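Local coordinates for acyl carrier protein (Thermotoga maritima, PDB 1VKU) that probably carries the growing acyl chain during fatty acid biosynthesis, on a phosphopantetheine arm attached to a serine, at residues K21-M30 with D55-F64. Residues are numbered along the deposited sequence; the frame is centred on the assembly and turned at random.
Sequences KFVEIASEKM and DLVMFFEDEF
Ile25 is a knob in a hole formed by Leu56, Phe59, Phe60 and Glu63. Its CD1 lies over one face of the Phe60 ring, 4.1 Å from the centroid, a CH-pi contact, while CG2, anti to the backbone N, rests 3.9 Å from Phe59 CD2. Deeper in, Phe22 CE1 packs 3.7 Å from Leu56 CD2, and Phe22 CB meets the Phe60 ring edge in plane; Leu82 of helix 79-92 backs both Leu56 and Phe60. Farther along the chain, Lys29 CB sits over a face of Phe59, 3.9 Å from its centroid, and the selenium of selenomethionine Met30 meets that ring's edge, a Met-aromatic contact. The outer side is looser and polar. Lys21, bent at chi2 (70°), lays CG against Phe60 and Phe64, and its NZ bridges Glu24 OE2 (2.9 Å), from above the carboxylate plane, and, by a weak bond, Glu63 OE1 (3.3 Å), a salt-bridge network. A leucine in its place would probably leave the nearby Glu24 and Glu63 carboxylates without their shared cation. Helices 14-28 and 50-64, segment axes at 116°, pack over an apolar centre in the acyl carrier protein helical bundle, with Ser50, the predicted phosphopantetheine site, unmodified here, starting helix 50-64.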
loop_
_atom_site.group_PDB
_atom_site.type_symbol
_atom_site.label_atom_id
_atom_site.label_comp_id
_atom_site.label_asym_id
_atom_site.label_seq_id
_atom_site.Cartn_x
_atom_site.Cartn_y
_atom_site.Cartn_z
ATOM N N LYS A 21 -3.795 -6.701 3.162
ATOM C CA LYS A 21 -4.631 -5.520 3.257
ATOM C C LYS A 21 -4.681 -4.773 1.905
ATOM O O LYS A 21 -5.749 -4.402 1.432
ATOM C CB LYS A 21 -4.099 -4.574 4.353
ATOM C CG LYS A 21 -5.037 -3.461 4.667
ATOM C CD LYS A 21 -6.219 -4.058 5.377
ATOM C CE LYS A 21 -7.229 -3.037 5.619
ATOM N NZ LYS A 21 -8.384 -3.709 6.159
ATOM N N PHE A 22 -3.519 -4.596 1.282
ATOM C CA PHE A 22 -3.455 -4.059 -0.062
ATOM C C PHE A 22 -4.411 -4.829 -1.005
ATOM O O PHE A 22 -5.209 -4.222 -1.685
ATOM C CB PHE A 22 -2.025 -4.134 -0.564
ATOM C CG PHE A 22 -1.865 -3.910 -2.034
ATOM C CD1 PHE A 22 -2.594 -2.936 -2.703
ATOM C CD2 PHE A 22 -0.949 -4.661 -2.749
ATOM C CE1 PHE A 22 -2.434 -2.738 -4.061
ATOM C CE2 PHE A 22 -0.777 -4.463 -4.113
ATOM C CZ PHE A 22 -1.521 -3.509 -4.771
ATOM N N VAL A 23 -4.350 -6.159 -1.020
ATOM C CA VAL A 23 -5.217 -6.960 -1.907
ATOM C C VAL A 23 -6.708 -6.737 -1.592
ATOM O O VAL A 23 -7.537 -6.618 -2.505
ATOM C CB VAL A 23 -4.806 -8.428 -1.863
ATOM C CG1 VAL A 23 -5.791 -9.347 -2.604
ATOM C CG2 VAL A 23 -3.451 -8.554 -2.483
ATOM N N GLU A 24 -7.042 -6.656 -0.310
ATOM C CA GLU A 24 -8.431 -6.508 0.125
ATOM C C GLU A 24 -8.988 -5.151 -0.270
ATOM O O GLU A 24 -10.117 -5.046 -0.770
ATOM C CB GLU A 24 -8.519 -6.700 1.644
ATOM C CG GLU A 24 -9.794 -6.210 2.326
ATOM C CD GLU A 24 -9.586 -5.929 3.823
ATOM O OE1 GLU A 24 -8.771 -6.623 4.486
ATOM O OE2 GLU A 24 -10.223 -4.984 4.348
ATOM N N ILE A 25 -8.196 -4.116 -0.041
ATOM C CA ILE A 25 -8.573 -2.762 -0.427
ATOM C C ILE A 25 -8.705 -2.659 -1.943
ATOM O O ILE A 25 -9.670 -2.114 -2.435
ATOM C CB ILE A 25 -7.541 -1.736 0.073
ATOM C CG1 ILE A 25 -7.651 -1.535 1.588
ATOM C CG2 ILE A 25 -7.742 -0.416 -0.653
ATOM C CD1 ILE A 25 -6.490 -0.808 2.167
ATOM N N ALA A 26 -7.740 -3.194 -2.692
ATOM C CA ALA A 26 -7.828 -3.160 -4.164
ATOM C C ALA A 26 -9.118 -3.796 -4.640
ATOM O O ALA A 26 -9.798 -3.284 -5.509
ATOM C CB ALA A 26 -6.617 -3.857 -4.786
ATOM N N SER A 27 -9.481 -4.908 -4.019
ATOM C CA SER A 27 -10.657 -5.655 -4.402
ATOM C C SER A 27 -11.948 -5.000 -3.940
ATOM O O SER A 27 -12.906 -4.880 -4.715
ATOM C CB SER A 27 -10.592 -7.059 -3.814
ATOM O OG SER A 27 -11.741 -7.782 -4.195
ATOM N N GLU A 28 -11.986 -4.614 -2.670
ATOM C CA GLU A 28 -13.214 -4.107 -2.075
ATOM C C GLU A 28 -13.494 -2.649 -2.372
ATOM O O GLU A 28 -14.629 -2.288 -2.633
ATOM C CB GLU A 28 -13.201 -4.312 -0.580
ATOM C CG GLU A 28 -13.619 -5.703 -0.170
ATOM C CD GLU A 28 -13.463 -5.921 1.315
ATOM O OE1 GLU A 28 -13.509 -4.911 2.069
ATOM O OE2 GLU A 28 -13.293 -7.101 1.722
ATOM N N LYS A 29 -12.476 -1.805 -2.322
ATOM C CA LYS A 29 -12.707 -0.396 -2.585
ATOM C C LYS A 29 -12.528 -0.044 -4.049
ATOM O O LYS A 29 -13.165 0.876 -4.532
ATOM C CB LYS A 29 -11.797 0.482 -1.755
ATOM C CG LYS A 29 -11.683 0.086 -0.324
ATOM C CD LYS A 29 -12.941 0.321 0.384
ATOM C CE LYS A 29 -12.640 0.820 1.755
ATOM N NZ LYS A 29 -13.825 1.572 2.199
HETATM N N MSE A 30 -11.678 -0.775 -4.762
HETATM C CA MSE A 30 -11.264 -0.321 -6.092
HETATM C C MSE A 30 -11.686 -1.236 -7.231
HETATM O O MSE A 30 -11.499 -0.876 -8.378
HETATM C CB MSE A 30 -9.758 -0.048 -6.106
HETATM C CG MSE A 30 -9.359 1.046 -5.095
HETATM SE SE MSE A 30 -7.465 1.201 -4.861
HETATM C CE MSE A 30 -7.150 2.331 -6.416
ATOM N N ASP A 55 -5.367 7.105 -4.469
ATOM C CA ASP A 55 -6.546 6.534 -3.810
ATOM C C ASP A 55 -6.122 5.430 -2.846
ATOM O O ASP A 55 -6.549 5.403 -1.707
ATOM C CB ASP A 55 -7.554 5.968 -4.807
ATOM C CG ASP A 55 -8.407 7.035 -5.462
ATOM O OD1 ASP A 55 -8.967 7.931 -4.769
ATOM O OD2 ASP A 55 -8.601 7.031 -6.695
ATOM N N LEU A 56 -5.294 4.508 -3.313
ATOM C CA LEU A 56 -4.725 3.460 -2.460
ATOM C C LEU A 56 -4.076 4.018 -1.186
ATOM O O LEU A 56 -4.321 3.507 -0.099
ATOM C CB LEU A 56 -3.692 2.643 -3.233
ATOM C CG LEU A 56 -3.129 1.383 -2.596
ATOM C CD1 LEU A 56 -4.215 0.361 -2.376
ATOM C CD2 LEU A 56 -2.104 0.862 -3.541
ATOM N N VAL A 57 -3.280 5.073 -1.326
ATOM C CA VAL A 57 -2.560 5.680 -0.190
ATOM C C VAL A 57 -3.571 6.274 0.801
ATOM O O VAL A 57 -3.459 6.040 1.997
ATOM C CB VAL A 57 -1.512 6.718 -0.673
ATOM C CG1 VAL A 57 -1.031 7.618 0.450
ATOM C CG2 VAL A 57 -0.320 6.012 -1.361
HETATM N N MSE A 58 -4.582 6.985 0.296
HETATM C CA MSE A 58 -5.587 7.594 1.146
HETATM C C MSE A 58 -6.410 6.537 1.872
HETATM O O MSE A 58 -6.830 6.759 3.011
HETATM C CB MSE A 58 -6.476 8.538 0.362
HETATM C CG MSE A 58 -5.772 9.796 -0.054
HETATM SE SE MSE A 58 -6.842 10.829 -1.378
HETATM C CE MSE A 58 -8.139 11.649 -0.114
ATOM N N PHE A 59 -6.605 5.381 1.236
ATOM C CA PHE A 59 -7.295 4.257 1.900
ATOM C C PHE A 59 -6.438 3.659 3.029
ATOM O O PHE A 59 -6.954 3.398 4.099
ATOM C CB PHE A 59 -7.713 3.141 0.935
ATOM C CG PHE A 59 -8.888 3.485 0.023
ATOM C CD1 PHE A 59 -10.078 3.982 0.530
ATOM C CD2 PHE A 59 -8.798 3.232 -1.352
ATOM C CE1 PHE A 59 -11.137 4.268 -0.320
ATOM C CE2 PHE A 59 -9.851 3.498 -2.187
ATOM C CZ PHE A 59 -11.012 4.023 -1.678
ATOM N N PHE A 60 -5.151 3.448 2.791
ATOM C CA PHE A 60 -4.231 3.041 3.851
ATOM C C PHE A 60 -4.144 4.080 4.975
ATOM O O PHE A 60 -4.134 3.735 6.152
ATOM C CB PHE A 60 -2.842 2.764 3.294
ATOM C CG PHE A 60 -2.642 1.334 2.875
ATOM C CD1 PHE A 60 -2.333 0.358 3.816
ATOM C CD2 PHE A 60 -2.792 0.963 1.570
ATOM C CE1 PHE A 60 -2.151 -0.958 3.449
ATOM C CE2 PHE A 60 -2.623 -0.385 1.183
ATOM C CZ PHE A 60 -2.317 -1.340 2.127
ATOM N N GLU A 61 -4.084 5.349 4.615
ATOM C CA GLU A 61 -4.069 6.417 5.602
ATOM C C GLU A 61 -5.255 6.329 6.564
ATOM O O GLU A 61 -5.128 6.524 7.775
ATOM C CB GLU A 61 -4.082 7.764 4.895
ATOM C CG GLU A 61 -2.803 8.153 4.176
ATOM C CD GLU A 61 -2.813 9.603 3.677
ATOM O OE1 GLU A 61 -3.823 10.063 3.103
ATOM O OE2 GLU A 61 -1.796 10.291 3.856
ATOM N N ASP A 62 -6.431 6.086 6.012
ATOM C CA ASP A 62 -7.640 6.094 6.803
ATOM C C ASP A 62 -7.693 4.830 7.647
ATOM O O ASP A 62 -8.095 4.894 8.814
ATOM C CB ASP A 62 -8.851 6.156 5.888
ATOM C CG ASP A 62 -10.152 6.344 6.647
ATOM O OD1 ASP A 62 -10.193 7.186 7.572
ATOM O OD2 ASP A 62 -11.191 5.709 6.364
ATOM N N GLU A 63 -7.270 3.696 7.063
ATOM C CA GLU A 63 -7.321 2.411 7.742
ATOM C C GLU A 63 -6.386 2.408 8.922
ATOM O O GLU A 63 -6.664 1.765 9.926
ATOM C CB GLU A 63 -6.877 1.266 6.827
ATOM C CG GLU A 63 -7.955 0.700 5.930
ATOM C CD GLU A 63 -9.083 0.045 6.701
ATOM O OE1 GLU A 63 -8.805 -0.797 7.579
ATOM O OE2 GLU A 63 -10.252 0.384 6.417
ATOM N N PHE A 64 -5.245 3.076 8.788
ATOM C CA PHE A 64 -4.209 2.953 9.803
ATOM C C PHE A 64 -3.994 4.236 10.577
ATOM O O PHE A 64 -3.086 4.309 11.387
ATOM C CB PHE A 64 -2.908 2.452 9.183
ATOM C CG PHE A 64 -2.992 1.028 8.707
ATOM C CD1 PHE A 64 -3.012 -0.026 9.614
ATOM C CD2 PHE A 64 -3.093 0.741 7.364
ATOM C CE1 PHE A 64 -3.118 -1.361 9.167
ATOM C CE2 PHE A 64 -3.202 -0.602 6.910
ATOM C CZ PHE A 64 -3.214 -1.641 7.829
#